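Local atomic coordinates of dTDP-4-dehydrorhamnose reductase (Bacillus anthracis, PDB entry 3SC6), a protein that catalyses the NADP-dependent interconversion of dTDP-4-dehydrorhamnose and dTDP-L-rhamnose in the bacterial pathway that makes dTDP-L-rhamnose. Residues T153-K159 with I185-V191; K5-T11 with E29-F35. All blocks are in the same frame, centred on the assembly; numbering follows the deposited sequence.

In the fold
The two contacts are parallel strand pairs in one mixed sheet, the Rossmann-type core of the protein. Contact 2 comes first along the chain and closes before contact 1 opens; it pairs strand 6-11 with strand 30-35 inside the first beta-alpha-beta unit. Strands 59-62 and 100-106 then lead across the sheet from strand 6-11 to strand 148-157, which contact 1 joins to strand 185-190. The centres of the contacts lie about 24 Å apart and their nearest atoms about 10 Å. Contact 1 lies against the nicotinamide of NADP and contact 2 nears the cofactor at Thr11 (side chain about 5 Å away), so they occupy different parts of the sheet carrying it.

Contact 1 (T153-K159 with I185-V191); sequences TSWLYGK and IGSPTYV. With NAP (NADP nicotinamide-adenine-dinucleotide phosphate), chain G.
The carbonyl oxygen of Trp155 receives the N-H of Thr189 at 2.8 Å (N to O) in a nearly straight bond, 175° at the hydrogen, although the donor stands above the carbonyl plane. The CA-H of Pro188 makes a longer, bent contact with the same oxygen. Thr189 O in turn accepts Tyr157 N, and Tyr157 O takes Val191 N, pairing Leu156-Tyr157 in parallel with Thr189-Tyr190. One residue earlier the side chain takes over: with OG1 beside its own backbone N (chi1 -61°), Thr189 donates to Ser154 O from within the carbonyl plane, OG1 to O 3.1 Å.

Trp155 lays one face of its indole against the backbone of Gly186, whose CA sits 3.7 Å from the centroid of the six-membered ring, a CH-pi contact; the indole also stacks with Trp220. The Tyr157 ring receives Tyr190 CA over its face, 4.2 Å from CA to the ring centroid, whereas the Tyr190 ring presents its edge to Tyr157 O. The two phenol planes are nearly parallel but slid apart. Beyond them, Glu283 OE1 hydrogen-bonds Tyr190 OH and forms a salt bridge with Lys159 NZ.

Leu156 divides its branches: CD1 reaches Val191 CG2 (3.5 Å), while CD2 turns to the cofactor, 3.7 Å from NADP O1N. The nicotinamide lies beside the backbone, with Thr153 O 3.4 Å from NADP C5N and Leu156 N 3.3 Å from the amide nitrogen N7N. Ser154 and Trp155, which with Leu156 belong to the NADP pocket, bond Thr189 through their carbonyls, consistent with holding in place the backbone beside the nicotinamide.

Contact 2 (K5-T11 with E29-F35); sequences KERVIIT and EYDIYPF
Glu6 O accepts the amide of Asp31 at 2.8 Å (O to N), the donor lying in the carbonyl plane, and begins a run of five backbone bonds between 5-11 and 29-35. Val8 is used on both of its polar atoms: its N gives to Asp31 O, and its O accepts Tyr33 N at 2.9 Å almost in line with the C=O. Ile10 repeats this, less tightly on the donor side, where Ile10 N lies 3.3 Å from Tyr33 O; its own oxygen takes Phe35 N.

The odd-numbered residues of the same strand turn their backbone bonds the other way, Arg7 bonding to His58 and, with Ile9 and Thr11, to strand 59-62, while His58 ND1 also accepts Arg7 N. Strand 6-11 is thus an inner strand of the Rossmann fold, and helix 16-24 completes the beta-alpha-beta unit, receiving Ile10 on Leu21.

On the face that carries Val8, Ile10, Tyr30 and Ile32, Val8 CG1 meets the Tyr30 ring at CD1, the two side chains crossing at about a right angle, and Ile10 CD1 touches Ile32 CG2 at 4.2 Å. On the other face Ile9 CG2 packs on Phe35 CD2 (3.9 Å), under helix 45-55, and the Tyr33 ring turns its edge to Val8 O. Outside the pair, Lys5 NZ bonds to Pro27 O, Arg7 NH2 to Arg56 O and Glu29 OE2 to His203 NE2.

Contact 1 (T153-K159 with I185-V191)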
loop_
_atom_site.group_PDB
_atom_site.type_symbol
_atom_site.label_atom_id
_atom_site.label_comp_id
_atom_site.label_asym_id
_atom_site.label_seq_id
_atom_site.Cartn_x
_atom_site.Cartn_y
_atom_site.Cartn_z
ATOM N N THR A 153 0.919 4.777 -0.045
ATOM C CA THR A 153 0.278 4.480 1.224
ATOM C C THR A 153 1.370 3.983 2.169
ATOM O O THR A 153 2.540 3.954 1.784
ATOM C CB THR A 153 -0.814 3.423 1.075
ATOM O OG1 THR A 153 -1.516 3.275 2.315
ATOM C CG2 THR A 153 -0.217 2.090 0.633
ATOM N N SER A 154 1.003 3.586 3.390
ATOM C CA SER A 154 1.992 3.102 4.364
ATOM C C SER A 154 1.374 2.369 5.548
ATOM O O SER A 154 0.232 2.651 5.921
ATOM C CB SER A 154 2.762 4.294 4.923
ATOM O OG SER A 154 1.877 5.191 5.580
ATOM N N TRP A 155 2.123 1.429 6.143
ATOM C CA TRP A 155 1.610 0.690 7.303
ATOM C C TRP A 155 0.228 0.155 6.992
ATOM O O TRP A 155 -0.711 0.305 7.771
ATOM C CB TRP A 155 1.588 1.659 8.484
ATOM C CG TRP A 155 2.958 2.020 8.990
ATOM C CD1 TRP A 155 4.020 2.459 8.254
ATOM C CD2 TRP A 155 3.325 2.225 10.361
ATOM N NE1 TRP A 155 5.073 2.769 9.075
ATOM C CE2 TRP A 155 4.665 2.659 10.375
ATOM C CE3 TRP A 155 2.666 2.033 11.578
ATOM C CZ2 TRP A 155 5.357 2.906 11.555
ATOM C CZ3 TRP A 155 3.357 2.275 12.749
ATOM C CH2 TRP A 155 4.690 2.709 12.730
ATOM N N LEU A 156 0.129 -0.480 5.833
ATOM C CA LEU A 156 -1.112 -1.048 5.351
ATOM C C LEU A 156 -1.404 -2.402 6.007
ATOM O O LEU A 156 -0.499 -3.216 6.187
ATOM C CB LEU A 156 -1.008 -1.201 3.830
ATOM C CG LEU A 156 -2.219 -1.676 3.038
ATOM C CD1 LEU A 156 -3.377 -0.712 3.228
ATOM C CD2 LEU A 156 -1.856 -1.780 1.570
ATOM N N TYR A 157 -2.666 -2.626 6.375
ATOM C CA TYR A 157 -3.084 -3.881 7.004
ATOM C C TYR A 157 -4.561 -4.090 6.693
ATOM O O TYR A 157 -5.332 -3.128 6.692
ATOM C CB TYR A 157 -2.887 -3.842 8.518
ATOM C CG TYR A 157 -3.777 -2.857 9.235
ATOM C CD1 TYR A 157 -3.403 -1.533 9.394
ATOM C CD2 TYR A 157 -4.989 -3.266 9.776
ATOM C CE1 TYR A 157 -4.225 -0.636 10.060
ATOM C CE2 TYR A 157 -5.813 -2.387 10.440
ATOM C CZ TYR A 157 -5.433 -1.074 10.582
ATOM O OH TYR A 157 -6.262 -0.201 11.248
ATOM N N GLY A 158 -4.957 -5.336 6.439
ATOM C CA GLY A 158 -6.354 -5.645 6.122
ATOM C C GLY A 158 -6.893 -6.919 6.748
ATOM O O GLY A 158 -6.274 -7.504 7.633
ATOM N N LYS A 159 -8.062 -7.341 6.276
ATOM C CA LYS A 159 -8.711 -8.546 6.777
ATOM C C LYS A 159 -7.957 -9.818 6.455
ATOM O O LYS A 159 -7.859 -10.722 7.286
ATOM C CB LYS A 159 -10.104 -8.722 6.150
ATOM C CG LYS A 159 -11.120 -7.640 6.420
ATOM C CD LYS A 159 -12.455 -8.018 5.775
ATOM C CE LYS A 159 -13.533 -6.985 6.047
ATOM N NZ LYS A 159 -13.175 -5.636 5.520
ATOM N N ILE A 185 7.879 6.302 14.128
ATOM C CA ILE A 185 6.547 6.863 14.005
ATOM C C ILE A 185 6.000 6.657 12.600
ATOM O O ILE A 185 6.737 6.745 11.616
ATOM C CB ILE A 185 6.547 8.365 14.356
ATOM C CG1 ILE A 185 7.037 8.563 15.794
ATOM C CG2 ILE A 185 5.158 8.959 14.194
ATOM C CD1 ILE A 185 7.064 10.012 16.237
ATOM N N GLY A 186 4.704 6.367 12.515
ATOM C CA GLY A 186 4.045 6.143 11.237
ATOM C C GLY A 186 2.545 6.331 11.337
ATOM O O GLY A 186 2.040 6.819 12.346
ATOM N N SER A 187 1.831 5.942 10.287
ATOM C CA SER A 187 0.381 6.075 10.266
ATOM C C SER A 187 -0.293 4.822 9.701
ATOM O O SER A 187 -0.327 4.621 8.483
ATOM C CB SER A 187 -0.015 7.301 9.448
ATOM O OG SER A 187 0.449 7.182 8.120
ATOM N N PRO A 188 -0.826 3.972 10.589
ATOM C CA PRO A 188 -1.501 2.742 10.186
ATOM C C PRO A 188 -2.632 3.020 9.213
ATOM O O PRO A 188 -3.476 3.871 9.479
ATOM C CB PRO A 188 -2.064 2.201 11.503
ATOM C CG PRO A 188 -1.218 2.800 12.562
ATOM C CD PRO A 188 -0.752 4.116 12.051
ATOM N N THR A 189 -2.651 2.300 8.097
ATOM C CA THR A 189 -3.685 2.482 7.091
ATOM C C THR A 189 -4.464 1.201 6.830
ATOM O O THR A 189 -3.901 0.203 6.386
ATOM C CB THR A 189 -3.080 2.960 5.767
ATOM O OG1 THR A 189 -2.427 4.219 5.970
ATOM C CG2 THR A 189 -4.158 3.116 4.719
ATOM N N TYR A 190 -5.763 1.240 7.110
ATOM C CA TYR A 190 -6.627 0.083 6.897
ATOM C C TYR A 190 -7.154 0.003 5.467
ATOM O O TYR A 190 -7.843 0.901 4.989
ATOM C CB TYR A 190 -7.747 0.036 7.945
ATOM C CG TYR A 190 -8.794 -1.024 7.694
ATOM C CD1 TYR A 190 -8.438 -2.309 7.323
ATOM C CD2 TYR A 190 -10.133 -0.774 7.961
ATOM C CE1 TYR A 190 -9.395 -3.284 7.115
ATOM C CE2 TYR A 190 -11.093 -1.750 7.780
ATOM C CZ TYR A 190 -10.717 -3.001 7.355
ATOM O OH TYR A 190 -11.664 -3.975 7.169
ATOM N N VAL A 191 -6.799 -1.093 4.801
ATOM C CA VAL A 191 -7.190 -1.365 3.416
ATOM C C VAL A 191 -8.590 -0.886 3.041
ATOM O O VAL A 191 -8.773 -0.289 1.990
ATOM C CB VAL A 191 -7.077 -2.873 3.097
ATOM C CG1 VAL A 191 -7.582 -3.165 1.702
ATOM C CG2 VAL A 191 -5.634 -3.349 3.257
HETATM P PA NAP G . 1.322 -8.317 -0.692
HETATM O O1A NAP G . 2.735 -8.844 -0.737
HETATM O O2A NAP G . 0.272 -9.083 0.083
HETATM O O5B NAP G . 0.784 -8.122 -2.196
HETATM C C5B NAP G . 1.642 -8.230 -3.329
HETATM C C4B NAP G . 1.158 -9.379 -4.206
HETATM O O4B NAP G . 1.853 -9.360 -5.463
HETATM C C3B NAP G . 1.413 -10.741 -3.563
HETATM O O3B NAP G . 0.208 -11.501 -3.440
HETATM C C2B NAP G . 2.371 -11.432 -4.506
HETATM O O2B NAP G . 2.124 -12.834 -4.593
HETATM C C1B NAP G . 2.118 -10.714 -5.826
HETATM N N9A NAP G . 3.231 -10.905 -6.796
HETATM C C8A NAP G . 4.522 -11.173 -6.527
HETATM N N7A NAP G . 5.191 -11.303 -7.695
HETATM C C5A NAP G . 4.306 -11.125 -8.693
HETATM C C6A NAP G . 4.397 -11.145 -10.172
HETATM N N6A NAP G . 5.580 -11.381 -10.789
HETATM N N1A NAP G . 3.271 -10.914 -10.886
HETATM C C2A NAP G . 2.099 -10.679 -10.264
HETATM N N3A NAP G . 1.996 -10.660 -8.919
HETATM C C4A NAP G . 3.074 -10.880 -8.122
HETATM O O3 NAP G . 1.361 -6.793 -0.157
HETATM P PN NAP G . 0.116 -5.769 -0.313
HETATM O O1N NAP G . 0.129 -4.846 0.883
HETATM O O2N NAP G . -1.138 -6.519 -0.686
HETATM O O5D NAP G . 0.539 -4.905 -1.598
HETATM C C5D NAP G . -0.192 -3.733 -1.959
HETATM C C4D NAP G . 0.754 -2.644 -2.462
HETATM O O4D NAP G . 0.946 -1.646 -1.447
HETATM C C3D NAP G . 2.135 -3.176 -2.834
HETATM O O3D NAP G . 2.463 -2.799 -4.174
HETATM C C2D NAP G . 3.093 -2.534 -1.854
HETATM O O2D NAP G . 4.312 -2.184 -2.509
HETATM C C1D NAP G . 2.337 -1.313 -1.339
HETATM N N1N NAP G . 2.677 -0.949 0.045
HETATM C C2N NAP G . 2.473 -1.824 1.044
HETATM C C3N NAP G . 2.787 -1.491 2.361
HETATM C C7N NAP G . 2.550 -2.496 3.456
HETATM O O7N NAP G . 2.154 -3.614 3.158
HETATM N N7N NAP G . 2.767 -2.164 4.727
HETATM C C4N NAP G . 3.312 -0.231 2.633
HETATM C C5N NAP G . 3.507 0.656 1.588
HETATM C C6N NAP G . 3.176 0.272 0.293
HETATM P P2B NAP G . 3.117 -13.889 -3.884
HETATM O O1X NAP G . 2.359 -15.190 -3.989
HETATM O O2X NAP G . 4.382 -13.841 -4.707
HETATM O O3X NAP G . 3.278 -13.368 -2.477
#

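Contact 2 (K5-T11 with E29-F35)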
loop_
_atom_site.group_PDB
_atom_site.type_symbol
_atom_site.label_atom_id
_atom_site.label_comp_id
_atom_site.label_asym_id
_atom_site.label_seq_id
_atom_site.Cartn_x
_atom_site.Cartn_y
_atom_site.Cartn_z
ATOM N N LYS A 5 -20.824 -0.331 -17.969
ATOM C CA LYS A 5 -20.389 -1.601 -17.321
ATOM C C LYS A 5 -18.879 -1.729 -17.564
ATOM O O LYS A 5 -18.431 -2.600 -18.313
ATOM C CB LYS A 5 -21.126 -2.777 -17.959
ATOM C CG LYS A 5 -20.945 -4.132 -17.273
ATOM C CD LYS A 5 -21.562 -4.135 -15.865
ATOM C CE LYS A 5 -21.484 -5.516 -15.209
ATOM N NZ LYS A 5 -22.129 -5.555 -13.869
ATOM N N GLU A 6 -18.098 -0.860 -16.932
ATOM C CA GLU A 6 -16.643 -0.882 -17.101
ATOM C C GLU A 6 -15.960 -2.164 -16.598
ATOM O O GLU A 6 -16.508 -2.907 -15.794
ATOM C CB GLU A 6 -16.019 0.380 -16.513
ATOM C CG GLU A 6 -16.520 1.639 -17.210
ATOM C CD GLU A 6 -15.929 2.908 -16.648
ATOM O OE1 GLU A 6 -15.107 2.828 -15.711
ATOM O OE2 GLU A 6 -16.292 3.992 -17.147
ATOM N N ARG A 7 -14.740 -2.379 -17.077
ATOM C CA ARG A 7 -13.936 -3.556 -16.759
ATOM C C ARG A 7 -12.713 -3.135 -15.970
ATOM O O ARG A 7 -12.045 -2.178 -16.351
ATOM C CB ARG A 7 -13.448 -4.056 -18.095
ATOM C CG ARG A 7 -14.574 -4.155 -19.072
ATOM C CD ARG A 7 -14.046 -4.176 -20.460
ATOM N NE ARG A 7 -15.140 -3.919 -21.372
ATOM C CZ ARG A 7 -14.984 -3.603 -22.645
ATOM N NH1 ARG A 7 -16.055 -3.362 -23.394
ATOM N NH2 ARG A 7 -13.764 -3.483 -23.160
ATOM N N VAL A 8 -12.392 -3.860 -14.901
ATOM C CA VAL A 8 -11.231 -3.520 -14.089
ATOM C C VAL A 8 -10.361 -4.735 -13.825
ATOM O O VAL A 8 -10.857 -5.784 -13.433
ATOM C CB VAL A 8 -11.644 -2.932 -12.716
ATOM C CG1 VAL A 8 -12.491 -1.695 -12.903
ATOM C CG2 VAL A 8 -12.410 -3.947 -11.911
ATOM N N ILE A 9 -9.063 -4.595 -14.066
ATOM C CA ILE A 9 -8.115 -5.676 -13.832
ATOM C C ILE A 9 -7.327 -5.374 -12.567
ATOM O O ILE A 9 -6.938 -4.232 -12.335
ATOM C CB ILE A 9 -7.124 -5.868 -15.000
ATOM C CG1 ILE A 9 -7.856 -6.373 -16.244
ATOM C CG2 ILE A 9 -6.060 -6.890 -14.640
ATOM C CD1 ILE A 9 -6.933 -6.648 -17.427
ATOM N N ILE A 10 -7.115 -6.400 -11.743
ATOM C CA ILE A 10 -6.365 -6.256 -10.498
ATOM C C ILE A 10 -5.170 -7.205 -10.509
ATOM O O ILE A 10 -5.339 -8.420 -10.563
ATOM C CB ILE A 10 -7.226 -6.564 -9.263
ATOM C CG1 ILE A 10 -8.434 -5.627 -9.210
ATOM C CG2 ILE A 10 -6.407 -6.409 -8.005
ATOM C CD1 ILE A 10 -9.330 -5.854 -8.011
ATOM N N THR A 11 -3.966 -6.647 -10.474
ATOM C CA THR A 11 -2.752 -7.455 -10.473
ATOM C C THR A 11 -2.341 -7.723 -9.021
ATOM O O THR A 11 -2.292 -6.805 -8.208
ATOM C CB THR A 11 -1.609 -6.759 -11.231
ATOM O OG1 THR A 11 -1.288 -5.520 -10.589
ATOM C CG2 THR A 11 -2.011 -6.493 -12.674
ATOM N N GLU A 29 -21.436 -2.685 -11.352
ATOM C CA GLU A 29 -20.886 -1.459 -11.911
ATOM C C GLU A 29 -19.648 -1.801 -12.739
ATOM O O GLU A 29 -19.421 -1.217 -13.800
ATOM C CB GLU A 29 -20.510 -0.484 -10.789
ATOM C CG GLU A 29 -19.932 0.845 -11.269
ATOM C CD GLU A 29 -19.562 1.789 -10.126
ATOM O OE1 GLU A 29 -19.712 1.408 -8.943
ATOM O OE2 GLU A 29 -19.113 2.917 -10.415
ATOM N N TYR A 30 -18.855 -2.753 -12.244
ATOM C CA TYR A 30 -17.640 -3.188 -12.921
ATOM C C TYR A 30 -17.530 -4.703 -13.057
ATOM O O TYR A 30 -18.073 -5.448 -12.245
ATOM C CB TYR A 30 -16.405 -2.773 -12.111
ATOM C CG TYR A 30 -16.205 -1.300 -11.866
ATOM C CD1 TYR A 30 -15.519 -0.520 -12.780
ATOM C CD2 TYR A 30 -16.641 -0.701 -10.691
ATOM C CE1 TYR A 30 -15.308 0.826 -12.555
ATOM C CE2 TYR A 30 -16.430 0.647 -10.455
ATOM C CZ TYR A 30 -15.762 1.405 -11.394
ATOM O OH TYR A 30 -15.543 2.745 -11.183
ATOM N N ASP A 31 -16.821 -5.146 -14.094
ATOM C CA ASP A 31 -16.579 -6.568 -14.331
ATOM C C ASP A 31 -15.196 -6.720 -13.735
ATOM O O ASP A 31 -14.209 -6.300 -14.339
ATOM C CB ASP A 31 -16.560 -6.944 -15.815
ATOM C CG ASP A 31 -17.904 -6.777 -16.482
ATOM O OD1 ASP A 31 -18.883 -6.461 -15.782
ATOM O OD2 ASP A 31 -17.983 -6.998 -17.711
ATOM N N ILE A 32 -15.123 -7.303 -12.546
ATOM C CA ILE A 32 -13.848 -7.479 -11.862
ATOM C C ILE A 32 -13.060 -8.693 -12.336
ATOM O O ILE A 32 -13.507 -9.827 -12.184
ATOM C CB ILE A 32 -14.064 -7.590 -10.344
ATOM C CG1 ILE A 32 -14.865 -6.380 -9.832
ATOM C CG2 ILE A 32 -12.724 -7.717 -9.635
ATOM C CD1 ILE A 32 -15.167 -6.417 -8.351
ATOM N N TYR A 33 -11.882 -8.441 -12.904
ATOM C CA TYR A 33 -11.012 -9.503 -13.402
ATOM C C TYR A 33 -9.733 -9.587 -12.582
ATOM O O TYR A 33 -8.732 -8.972 -12.934
ATOM C CB TYR A 33 -10.637 -9.261 -14.862
ATOM C CG TYR A 33 -11.799 -9.245 -15.817
ATOM C CD1 TYR A 33 -12.220 -10.411 -16.444
ATOM C CD2 TYR A 33 -12.467 -8.066 -16.107
ATOM C CE1 TYR A 33 -13.279 -10.403 -17.328
ATOM C CE2 TYR A 33 -13.527 -8.048 -16.987
ATOM C CZ TYR A 33 -13.929 -9.218 -17.594
ATOM O OH TYR A 33 -14.986 -9.204 -18.469
ATOM N N PRO A 34 -9.762 -10.348 -11.482
ATOM C CA PRO A 34 -8.581 -10.490 -10.644
ATOM C C PRO A 34 -7.625 -11.541 -11.192
ATOM O O PRO A 34 -8.067 -12.532 -11.768
ATOM C CB PRO A 34 -9.164 -10.971 -9.319
ATOM C CG PRO A 34 -10.348 -11.767 -9.718
ATOM C CD PRO A 34 -10.917 -11.078 -10.927
ATOM N N PHE A 35 -6.327 -11.315 -11.019
ATOM C CA PHE A 35 -5.302 -12.246 -11.488
ATOM C C PHE A 35 -4.213 -12.464 -10.461
ATOM O O PHE A 35 -3.694 -11.521 -9.873
ATOM C CB PHE A 35 -4.657 -11.778 -12.794
ATOM C CG PHE A 35 -5.571 -11.811 -13.973
ATOM C CD1 PHE A 35 -5.617 -12.935 -14.782
ATOM C CD2 PHE A 35 -6.378 -10.732 -14.282
ATOM C CE1 PHE A 35 -6.450 -12.981 -15.879
ATOM C CE2 PHE A 35 -7.216 -10.774 -15.377
ATOM C CZ PHE A 35 -7.252 -11.902 -16.177
#